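Local coordinates for putative mannose-1-phosphate guanylyl transferase (Thermus thermophilus, PDB 2CU2), which probably catalyses the transfer of a guanylyl group from GTP to mannose 1-phosphate, giving GDP-mannose and pyrophosphate, at residues 123-128 with 189-194; 139-144 with 177-182; 15-20 with 312-317. One frame throughout, in Å; residues are numbered along the deposited sequence.

How the interactions relate
Interactions 1 and 3 are buried, whereas interaction 2 lies at the surface. Interactions 1 and 2 belong to the nucleotidyltransferase part of the chain and use consecutive elements, helix 172-180 and strand 184-192, yet their centres are 24 Å apart. In interaction 1 a helix is packed on the main sheet with no hydrogen bond, largely by apolar side chains; in interaction 2 an isoleucine meets two prolines beside a water bridge and a charged helix end. Interaction 3, on the opposite side of the chain's centre from interaction 1, ties an N-terminal loop to the C-terminal beta-helix-like region, combining aromatic packing and water-mediated links, with a sulfate at the loop's far end. Its chain loop encloses both others.

Interaction 1 (123-128 with 189-194); sequences ATMLEA and VFAFAP
Met125 reaches strand 189-192 by a straight run to SD and then one bend: chi2 is near 177°, and chi3 of 58° folds the methyl over toward the strand. That methyl does most of the work. CE sits 3.5 Å from Phe190 C and the same 3.5 Å from Ala191 N, so it rests against the peptide joining these two residues rather than between side chains only. On one side it also meets Val189, with CE 3.8 Å from CG1. The methyl of Ala191 takes the other end of the methionine, its CB lying 3.7 Å from Met125 CE and 3.8 Å from Met125 CB. One small residue thus fits against both the root and the tip of the long chain. The next residue, Leu126, adds less: it starts out pointing away from the strand, but its branch comes back far enough for CD2 to stand 4.3 Å from Ala191 CB.

This is helix-on-sheet packing in a GT-A-type nucleotidyltransferase fold. The axes of helix 123-128 and strand 189-192 approach to 7.1 Å and cross at -38°, a close approach consistent with the small Ala191 facing the helix. Neighbouring strands 102-107 and 134-139 continue the same surface, with Leu104 touching both Leu126 and Ala191, and Val135 and Leu137 beside Met125. No hydrogen bond joins the two segments, and the strand's backbone bonds to Val105, Val135 and Leu103 of the neighbouring strands; the helix is therefore held here by fit and by dispersion contacts, many of them through one flexible thioether.

Interaction 2 (139-144 with 177-182); sequences LRPTRP and EYIRKG
The edge of the Arg140 guanidinium reaches Gly182 through a water: the water lies in the plane of the group, 2.8 Å from Arg140 NH1, and donates to Gly182 O at 2.9 Å. Gly182 O itself comes to the guanidinium obliquely, 4.0 Å from Arg140 NH1, so the water carries the link that the two groups do not make directly. A second guanidinium, that of Arg180, has the carboxyl carbon of Glu177 at its edge and in its plane; its NH1 gives a hydrogen bond, part of a salt bridge, to Glu177 OE1 at 2.8 Å. That oxygen is met on its anti side, 33° out of the carboxylate plane, and the N-H...O angle of 131° makes the bond bent. Lys181 NZ adds a weak bond to Glu177 OE2, completing a charged network on the outer side of the helix.

Between these polar ends sits Ile179, at the last turn of helix 172-180. With CG1 anti to its carbonyl carbon and chi2 at -178°, its CD1 is extended straight into loop 139-144, which follows strand 134-139 and precedes strand 150-157. There it lies 3.7 Å from Arg143 O, 3.9 Å from Pro141 CB and 3.9 Å from Pro144 N, held in a bend whose walls are the two proline rings and the backbone between them. Gly182 closes the helix in a Schellman motif, and its positive phi would jam a side chain against the carbonyl O before it. The same turn aims Gly182 O at the water. Trp185 of strand 184-192 packs against Pro141 and Arg143. The charged end of Arg143 turns from the helix to a salt bridge with Glu145, while Pro144 packs on Tyr172, Ala175 and Leu176 of helix 172-180.

Interaction 3 (15-20 with 312-317); sequences RLWPLS and GDEVLV. With SO4 (sulfate ion), chain B.
Trp17 NE1 gives its hydrogen to a water 2.7 Å away, lying at the edge of the indole and in its plane, and this water stands 3.1 Å from Glu314 OE2. A second water lies between Glu314 OE1, 2.7 Å from it, and Ser20 O, so waters supplement the direct contact of the carboxylate with the loop. The Glu314 and Trp17 side chains cross at about a right angle, with carboxylate and ring planes 67° apart and OE2 3.5 Å from Trp17 CZ2.

Below this polar layer the contact is apolar. Trp17 is swung out with CG anti to its backbone N (chi1 179°), and the cis peptide before Pro18 folds the proline ring back so that its CB lies 3.6 Å above the indole, over its centre. The same Pro18 CB meets Glu314 CB at 3.6 Å. Leu316 CB then fits against both, 3.7 Å from Trp17 CZ3 and close to Pro18 CD. Without the indole, as with an alanine here, Pro18 and Leu316 would probably be left with a gap beside them and the water at Glu314 would lose its N-H donor.

At the other end of the loop, away from strand 314-317, sulfate O4 is gripped twice by Arg15, through N and NE, both nearly straight; Glu14 N and Arg327 NH2 join in. This is consistent with the phosphate-binding role of the glycine-rich GxGxRL-type signature loop of sugar nucleotidyltransferases, though the sulfate is probably from the crystallisation liquor.

Helix 327-334 lines the indole with Val329, Val330 and Leu333, while strand 314-317 pairs in parallel with a strand of the second subunit, whose Ala299 also touches Trp17, so the loop packs against a sheet that runs across the dimer interface.

Interaction 1 (123-128 with 189-194)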
loop_
_atom_site.group_PDB
_atom_site.type_symbol
_atom_site.label_atom_id
_atom_site.label_comp_id
_atom_site.label_asym_id
_atom_site.label_seq_id
_atom_site.Cartn_x
_atom_site.Cartn_y
_atom_site.Cartn_z
ATOM N N ALA A 123 -19.242 35.252 -13.998
ATOM C CA ALA A 123 -19.595 36.431 -14.785
ATOM C C ALA A 123 -20.838 37.058 -14.173
ATOM O O ALA A 123 -20.927 38.280 -14.016
ATOM C CB ALA A 123 -19.865 36.042 -16.237
ATOM N N THR A 124 -21.796 36.211 -13.813
ATOM C CA THR A 124 -23.031 36.694 -13.215
ATOM C C THR A 124 -22.786 37.314 -11.842
ATOM O O THR A 124 -23.470 38.257 -11.450
ATOM C CB THR A 124 -24.056 35.561 -13.102
ATOM O OG1 THR A 124 -24.372 35.093 -14.420
ATOM C CG2 THR A 124 -25.324 36.046 -12.427
ATOM N N MET A 125 -21.802 36.794 -11.116
ATOM C CA MET A 125 -21.482 37.333 -9.798
ATOM C C MET A 125 -20.912 38.742 -9.937
ATOM O O MET A 125 -21.230 39.630 -9.150
ATOM C CB MET A 125 -20.481 36.423 -9.082
ATOM C CG MET A 125 -21.125 35.210 -8.405
ATOM S SD MET A 125 -19.918 34.103 -7.628
ATOM C CE MET A 125 -19.119 35.227 -6.471
ATOM N N LEU A 126 -20.075 38.944 -10.947
ATOM C CA LEU A 126 -19.483 40.254 -11.187
ATOM C C LEU A 126 -20.583 41.292 -11.424
ATOM O O LEU A 126 -20.529 42.399 -10.885
ATOM C CB LEU A 126 -18.546 40.195 -12.395
ATOM C CG LEU A 126 -17.334 39.280 -12.217
ATOM C CD1 LEU A 126 -16.569 39.153 -13.533
ATOM C CD2 LEU A 126 -16.437 39.844 -11.119
ATOM N N GLU A 127 -21.589 40.921 -12.210
ATOM C CA GLU A 127 -22.698 41.813 -12.524
ATOM C C GLU A 127 -23.543 42.124 -11.287
ATOM O O GLU A 127 -24.005 43.237 -11.073
ATOM C CB GLU A 127 -23.567 41.140 -13.587
ATOM C CG GLU A 127 -22.835 40.975 -14.916
ATOM C CD GLU A 127 -23.850 40.915 -16.035
ATOM O OE1 GLU A 127 -24.794 40.147 -15.929
ATOM O OE2 GLU A 127 -23.693 41.652 -17.005
ATOM N N ALA A 128 -23.772 41.078 -10.473
ATOM C CA ALA A 128 -24.621 41.247 -9.301
ATOM C C ALA A 128 -23.908 42.059 -8.221
ATOM O O ALA A 128 -24.474 42.448 -7.209
ATOM C CB ALA A 128 -24.972 39.858 -8.763
ATOM N N VAL A 189 -16.522 31.215 -3.150
ATOM C CA VAL A 189 -16.184 32.249 -4.125
ATOM C C VAL A 189 -16.965 33.543 -3.876
ATOM O O VAL A 189 -18.129 33.543 -3.500
ATOM C CB VAL A 189 -16.494 31.714 -5.523
ATOM C CG1 VAL A 189 -16.187 32.780 -6.571
ATOM C CG2 VAL A 189 -15.652 30.484 -5.800
ATOM N N PHE A 190 -16.264 34.676 -4.068
ATOM C CA PHE A 190 -16.895 35.962 -3.782
ATOM C C PHE A 190 -16.560 37.013 -4.847
ATOM O O PHE A 190 -15.522 36.970 -5.495
ATOM C CB PHE A 190 -16.410 36.438 -2.412
ATOM C CG PHE A 190 -16.706 35.394 -1.376
ATOM C CD1 PHE A 190 -15.701 34.523 -0.974
ATOM C CD2 PHE A 190 -17.969 35.312 -0.813
ATOM C CE1 PHE A 190 -15.964 33.569 -0.001
ATOM C CE2 PHE A 190 -18.224 34.354 0.164
ATOM C CZ PHE A 190 -17.225 33.481 0.574
ATOM N N ALA A 191 -17.511 37.948 -5.024
ATOM C CA ALA A 191 -17.306 39.027 -5.981
ATOM C C ALA A 191 -17.831 40.355 -5.434
ATOM O O ALA A 191 -18.956 40.457 -4.962
ATOM C CB ALA A 191 -18.045 38.669 -7.271
ATOM N N PHE A 192 -16.943 41.364 -5.460
ATOM C CA PHE A 192 -17.329 42.677 -4.958
ATOM C C PHE A 192 -16.377 43.757 -5.468
ATOM O O PHE A 192 -15.257 43.496 -5.884
ATOM C CB PHE A 192 -17.273 42.635 -3.430
ATOM C CG PHE A 192 -15.972 42.031 -2.980
ATOM C CD1 PHE A 192 -14.840 42.831 -2.870
ATOM C CD2 PHE A 192 -15.911 40.685 -2.659
ATOM C CE1 PHE A 192 -13.645 42.277 -2.433
ATOM C CE2 PHE A 192 -14.709 40.137 -2.220
ATOM C CZ PHE A 192 -13.573 40.929 -2.105
ATOM N N ALA A 193 -16.874 45.005 -5.474
ATOM C CA ALA A 193 -15.953 46.111 -5.683
ATOM C C ALA A 193 -15.048 46.263 -4.463
ATOM O O ALA A 193 -15.468 46.117 -3.320
ATOM C CB ALA A 193 -16.770 47.388 -5.887
ATOM N N PRO A 194 -13.755 46.506 -4.723
ATOM C CA PRO A 194 -12.781 46.635 -3.653
ATOM C C PRO A 194 -13.273 47.541 -2.514
ATOM O O PRO A 194 -13.074 47.269 -1.336
ATOM C CB PRO A 194 -11.492 47.167 -4.268
ATOM C CG PRO A 194 -11.528 46.827 -5.756
ATOM C CD PRO A 194 -13.103 46.664 -6.018
#

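Interaction 2 (139-144 with 177-182)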
loop_
_atom_site.group_PDB
_atom_site.type_symbol
_atom_site.label_atom_id
_atom_site.label_comp_id
_atom_site.label_asym_id
_atom_site.label_seq_id
_atom_site.Cartn_x
_atom_site.Cartn_y
_atom_site.Cartn_z
ATOM N N LEU A 139 -24.277 26.364 -4.087
ATOM C CA LEU A 139 -24.439 25.118 -4.815
ATOM C C LEU A 139 -25.471 24.251 -4.110
ATOM O O LEU A 139 -25.443 24.117 -2.890
ATOM C CB LEU A 139 -23.096 24.394 -4.899
ATOM C CG LEU A 139 -22.098 25.256 -5.679
ATOM C CD1 LEU A 139 -20.717 25.092 -5.129
ATOM C CD2 LEU A 139 -22.167 24.901 -7.163
ATOM N N ARG A 140 -26.389 23.688 -4.887
ATOM C CA ARG A 140 -27.426 22.819 -4.349
ATOM C C ARG A 140 -26.725 21.617 -3.714
ATOM O O ARG A 140 -25.955 20.923 -4.370
ATOM C CB ARG A 140 -28.356 22.343 -5.472
ATOM C CG ARG A 140 -29.261 23.413 -6.064
ATOM C CD ARG A 140 -30.290 23.905 -5.050
ATOM N NE ARG A 140 -31.170 24.917 -5.630
ATOM C CZ ARG A 140 -32.041 25.642 -4.935
ATOM N NH1 ARG A 140 -32.163 25.472 -3.623
ATOM N NH2 ARG A 140 -32.787 26.548 -5.553
ATOM N N PRO A 141 -26.980 21.362 -2.423
ATOM C CA PRO A 141 -26.358 20.239 -1.711
ATOM C C PRO A 141 -26.807 18.875 -2.245
ATOM O O PRO A 141 -27.973 18.692 -2.583
ATOM C CB PRO A 141 -26.812 20.446 -0.265
ATOM C CG PRO A 141 -27.176 21.901 -0.201
ATOM C CD PRO A 141 -27.834 22.147 -1.519
ATOM N N THR A 142 -25.883 17.923 -2.318
ATOM C CA THR A 142 -26.224 16.585 -2.792
ATOM C C THR A 142 -26.195 15.602 -1.627
ATOM O O THR A 142 -26.576 14.444 -1.770
ATOM C CB THR A 142 -25.249 16.093 -3.887
ATOM O OG1 THR A 142 -23.896 16.249 -3.441
ATOM C CG2 THR A 142 -25.454 16.873 -5.165
ATOM N N ARG A 143 -25.751 16.085 -0.469
ATOM C CA ARG A 143 -25.664 15.267 0.738
ATOM C C ARG A 143 -25.554 16.184 1.962
ATOM O O ARG A 143 -25.100 17.326 1.861
ATOM C CB ARG A 143 -24.427 14.367 0.677
ATOM C CG ARG A 143 -23.127 15.162 0.674
ATOM C CD ARG A 143 -21.883 14.284 0.681
ATOM N NE ARG A 143 -20.691 15.104 0.870
ATOM C CZ ARG A 143 -20.189 15.926 -0.049
ATOM N NH1 ARG A 143 -20.766 16.042 -1.239
ATOM N NH2 ARG A 143 -19.119 16.656 0.237
ATOM N N PRO A 144 -25.951 15.682 3.144
ATOM C CA PRO A 144 -25.893 16.465 4.380
ATOM C C PRO A 144 -24.444 16.599 4.848
ATOM O O PRO A 144 -24.076 16.055 5.889
ATOM C CB PRO A 144 -26.725 15.637 5.364
ATOM C CG PRO A 144 -26.599 14.191 4.886
ATOM C CD PRO A 144 -26.443 14.323 3.416
ATOM N N GLU A 177 -31.669 19.327 7.933
ATOM C CA GLU A 177 -32.686 20.375 8.073
ATOM C C GLU A 177 -32.387 21.571 7.159
ATOM O O GLU A 177 -33.279 22.193 6.591
ATOM C CB GLU A 177 -32.736 20.853 9.532
ATOM C CG GLU A 177 -33.754 20.105 10.401
ATOM C CD GLU A 177 -35.166 20.389 9.926
ATOM O OE1 GLU A 177 -35.934 19.450 9.797
ATOM O OE2 GLU A 177 -35.509 21.556 9.757
ATOM N N TYR A 178 -31.078 21.923 7.074
ATOM C CA TYR A 178 -30.676 23.018 6.188
ATOM C C TYR A 178 -31.165 22.742 4.760
ATOM O O TYR A 178 -31.668 23.601 4.047
ATOM C CB TYR A 178 -29.141 23.096 6.150
ATOM C CG TYR A 178 -28.513 23.740 7.350
ATOM C CD1 TYR A 178 -29.282 24.307 8.368
ATOM C CD2 TYR A 178 -27.121 23.783 7.443
ATOM C CE1 TYR A 178 -28.650 24.896 9.466
ATOM C CE2 TYR A 178 -26.491 24.378 8.527
ATOM C CZ TYR A 178 -27.250 24.938 9.536
ATOM O OH TYR A 178 -26.633 25.534 10.623
ATOM N N ILE A 179 -30.950 21.480 4.336
ATOM C CA ILE A 179 -31.335 21.094 2.982
ATOM C C ILE A 179 -32.851 21.180 2.768
ATOM O O ILE A 179 -33.335 21.694 1.769
ATOM C CB ILE A 179 -30.796 19.683 2.705
ATOM C CG1 ILE A 179 -29.267 19.709 2.750
ATOM C CG2 ILE A 179 -31.217 19.226 1.296
ATOM C CD1 ILE A 179 -28.624 18.365 2.428
ATOM N N ARG A 180 -33.609 20.636 3.741
ATOM C CA ARG A 180 -35.065 20.706 3.622
ATOM C C ARG A 180 -35.545 22.155 3.448
ATOM O O ARG A 180 -36.485 22.447 2.723
ATOM C CB ARG A 180 -35.704 20.106 4.884
ATOM C CG ARG A 180 -35.433 18.609 5.054
ATOM C CD ARG A 180 -36.006 18.063 6.372
ATOM N NE ARG A 180 -35.652 16.651 6.549
ATOM C CZ ARG A 180 -35.057 16.283 7.706
ATOM N NH1 ARG A 180 -34.833 17.170 8.662
ATOM N NH2 ARG A 180 -34.689 15.012 7.871
ATOM N N LYS A 181 -34.884 23.074 4.185
ATOM C CA LYS A 181 -35.308 24.477 4.162
ATOM C C LYS A 181 -34.790 25.249 2.939
ATOM O O LYS A 181 -35.003 26.446 2.806
ATOM C CB LYS A 181 -34.776 25.163 5.419
ATOM C CG LYS A 181 -35.598 24.852 6.666
ATOM C CD LYS A 181 -34.891 25.294 7.942
ATOM C CE LYS A 181 -35.756 25.093 9.188
ATOM N NZ LYS A 181 -34.896 24.748 10.321
ATOM N N GLY A 182 -34.027 24.557 2.074
ATOM C CA GLY A 182 -33.631 25.256 0.857
ATOM C C GLY A 182 -32.246 25.910 0.975
ATOM O O GLY A 182 -31.859 26.759 0.183
HETATM O O HOH W 1 -33.601 27.288 -2.099
#

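Interaction 3 (15-20 with 312-317)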
loop_
_atom_site.group_PDB
_atom_site.type_symbol
_atom_site.label_atom_id
_atom_site.label_comp_id
_atom_site.label_asym_id
_atom_site.label_seq_id
_atom_site.Cartn_x
_atom_site.Cartn_y
_atom_site.Cartn_z
ATOM N N ARG A 15 -5.413 15.500 5.497
ATOM C CA ARG A 15 -6.348 14.409 5.281
ATOM C C ARG A 15 -6.032 13.708 3.970
ATOM O O ARG A 15 -6.546 12.625 3.706
ATOM C CB ARG A 15 -7.794 14.921 5.290
ATOM C CG ARG A 15 -8.309 15.249 6.691
ATOM C CD ARG A 15 -9.616 16.034 6.633
ATOM N NE ARG A 15 -9.419 17.323 5.975
ATOM C CZ ARG A 15 -10.397 18.165 5.648
ATOM N NH1 ARG A 15 -11.666 17.873 5.917
ATOM N NH2 ARG A 15 -10.102 19.304 5.035
ATOM N N LEU A 16 -5.183 14.319 3.146
ATOM C CA LEU A 16 -4.808 13.690 1.879
ATOM C C LEU A 16 -3.421 13.044 1.910
ATOM O O LEU A 16 -2.790 12.851 0.878
ATOM C CB LEU A 16 -4.916 14.684 0.710
ATOM C CG LEU A 16 -6.359 15.054 0.336
ATOM C CD1 LEU A 16 -6.368 16.020 -0.833
ATOM C CD2 LEU A 16 -7.143 13.785 -0.013
ATOM N N TRP A 17 -2.954 12.707 3.107
ATOM C CA TRP A 17 -1.671 12.022 3.263
ATOM C C TRP A 17 -1.927 10.641 2.639
ATOM O O TRP A 17 -3.040 10.115 2.740
ATOM C CB TRP A 17 -1.345 11.875 4.755
ATOM C CG TRP A 17 -0.050 11.161 5.037
ATOM C CD1 TRP A 17 1.183 11.731 5.225
ATOM C CD2 TRP A 17 0.150 9.744 5.106
ATOM N NE1 TRP A 17 2.137 10.751 5.406
ATOM C CE2 TRP A 17 1.531 9.524 5.338
ATOM C CE3 TRP A 17 -0.701 8.637 4.992
ATOM C CZ2 TRP A 17 2.079 8.238 5.456
ATOM C CZ3 TRP A 17 -0.158 7.362 5.107
ATOM C CH2 TRP A 17 1.220 7.173 5.338
ATOM N N PRO A 18 -0.910 10.019 2.014
ATOM C CA PRO A 18 0.484 10.412 1.798
ATOM C C PRO A 18 0.747 11.306 0.591
ATOM O O PRO A 18 1.899 11.659 0.329
ATOM C CB PRO A 18 1.176 9.073 1.634
ATOM C CG PRO A 18 0.188 8.351 0.778
ATOM C CD PRO A 18 -1.142 8.670 1.463
ATOM N N LEU A 19 -0.297 11.656 -0.154
ATOM C CA LEU A 19 -0.108 12.491 -1.334
ATOM C C LEU A 19 0.381 13.884 -0.971
ATOM O O LEU A 19 1.261 14.428 -1.637
ATOM C CB LEU A 19 -1.397 12.588 -2.150
ATOM C CG LEU A 19 -1.274 13.376 -3.458
ATOM C CD1 LEU A 19 -0.298 12.678 -4.389
ATOM C CD2 LEU A 19 -2.640 13.501 -4.112
ATOM N N SER A 20 -0.181 14.465 0.083
ATOM C CA SER A 20 0.266 15.780 0.514
ATOM C C SER A 20 1.612 15.725 1.237
ATOM O O SER A 20 2.010 14.730 1.833
ATOM C CB SER A 20 -0.809 16.397 1.410
ATOM O OG SER A 20 -1.108 15.502 2.485
ATOM N N GLY A 312 5.132 7.307 -3.432
ATOM C CA GLY A 312 6.503 7.053 -3.022
ATOM C C GLY A 312 6.548 5.803 -2.160
ATOM O O GLY A 312 5.979 4.767 -2.519
ATOM N N ASP A 313 7.213 5.894 -1.015
ATOM C CA ASP A 313 7.318 4.756 -0.114
ATOM C C ASP A 313 6.350 4.847 1.059
ATOM O O ASP A 313 6.620 4.334 2.149
ATOM C CB ASP A 313 8.753 4.623 0.398
ATOM C CG ASP A 313 9.733 4.299 -0.716
ATOM O OD1 ASP A 313 9.548 3.267 -1.396
ATOM O OD2 ASP A 313 10.685 5.077 -0.913
ATOM N N GLU A 314 5.217 5.503 0.834
ATOM C CA GLU A 314 4.213 5.630 1.878
ATOM C C GLU A 314 2.883 5.100 1.367
ATOM O O GLU A 314 2.470 5.405 0.247
ATOM C CB GLU A 314 4.075 7.086 2.318
ATOM C CG GLU A 314 5.361 7.657 2.887
ATOM C CD GLU A 314 5.150 8.935 3.679
ATOM O OE1 GLU A 314 4.650 9.920 3.105
ATOM O OE2 GLU A 314 5.485 8.954 4.880
ATOM N N VAL A 315 2.229 4.289 2.189
ATOM C CA VAL A 315 0.950 3.705 1.825
ATOM C C VAL A 315 -0.085 3.883 2.922
ATOM O O VAL A 315 0.201 3.727 4.106
ATOM C CB VAL A 315 1.080 2.197 1.519
ATOM C CG1 VAL A 315 -0.288 1.606 1.229
ATOM C CG2 VAL A 315 1.999 1.988 0.321
ATOM N N LEU A 316 -1.297 4.210 2.502
ATOM C CA LEU A 316 -2.414 4.403 3.410
ATOM C C LEU A 316 -3.510 3.394 3.094
ATOM O O LEU A 316 -3.796 3.126 1.929
ATOM C CB LEU A 316 -2.985 5.818 3.243
ATOM C CG LEU A 316 -4.381 6.046 3.820
ATOM C CD1 LEU A 316 -4.331 5.911 5.325
ATOM C CD2 LEU A 316 -4.897 7.427 3.424
ATOM N N VAL A 317 -4.114 2.834 4.133
ATOM C CA VAL A 317 -5.225 1.909 3.959
ATOM C C VAL A 317 -6.238 2.259 5.043
ATOM O O VAL A 317 -5.954 2.112 6.229
ATOM C CB VAL A 317 -4.793 0.436 4.116
ATOM C CG1 VAL A 317 -6.018 -0.476 4.009
ATOM C CG2 VAL A 317 -3.783 0.074 3.044
HETATM S S SO4 B . -6.628 19.422 6.655
HETATM O O1 SO4 B . -6.792 18.905 8.042
HETATM O O2 SO4 B . -5.288 20.055 6.511
HETATM O O3 SO4 B . -7.686 20.432 6.375
HETATM O O4 SO4 B . -6.748 18.296 5.684
HETATM O O HOH W 2 4.640 11.801 5.721
HETATM O O HOH W 3 3.720 12.381 2.777
#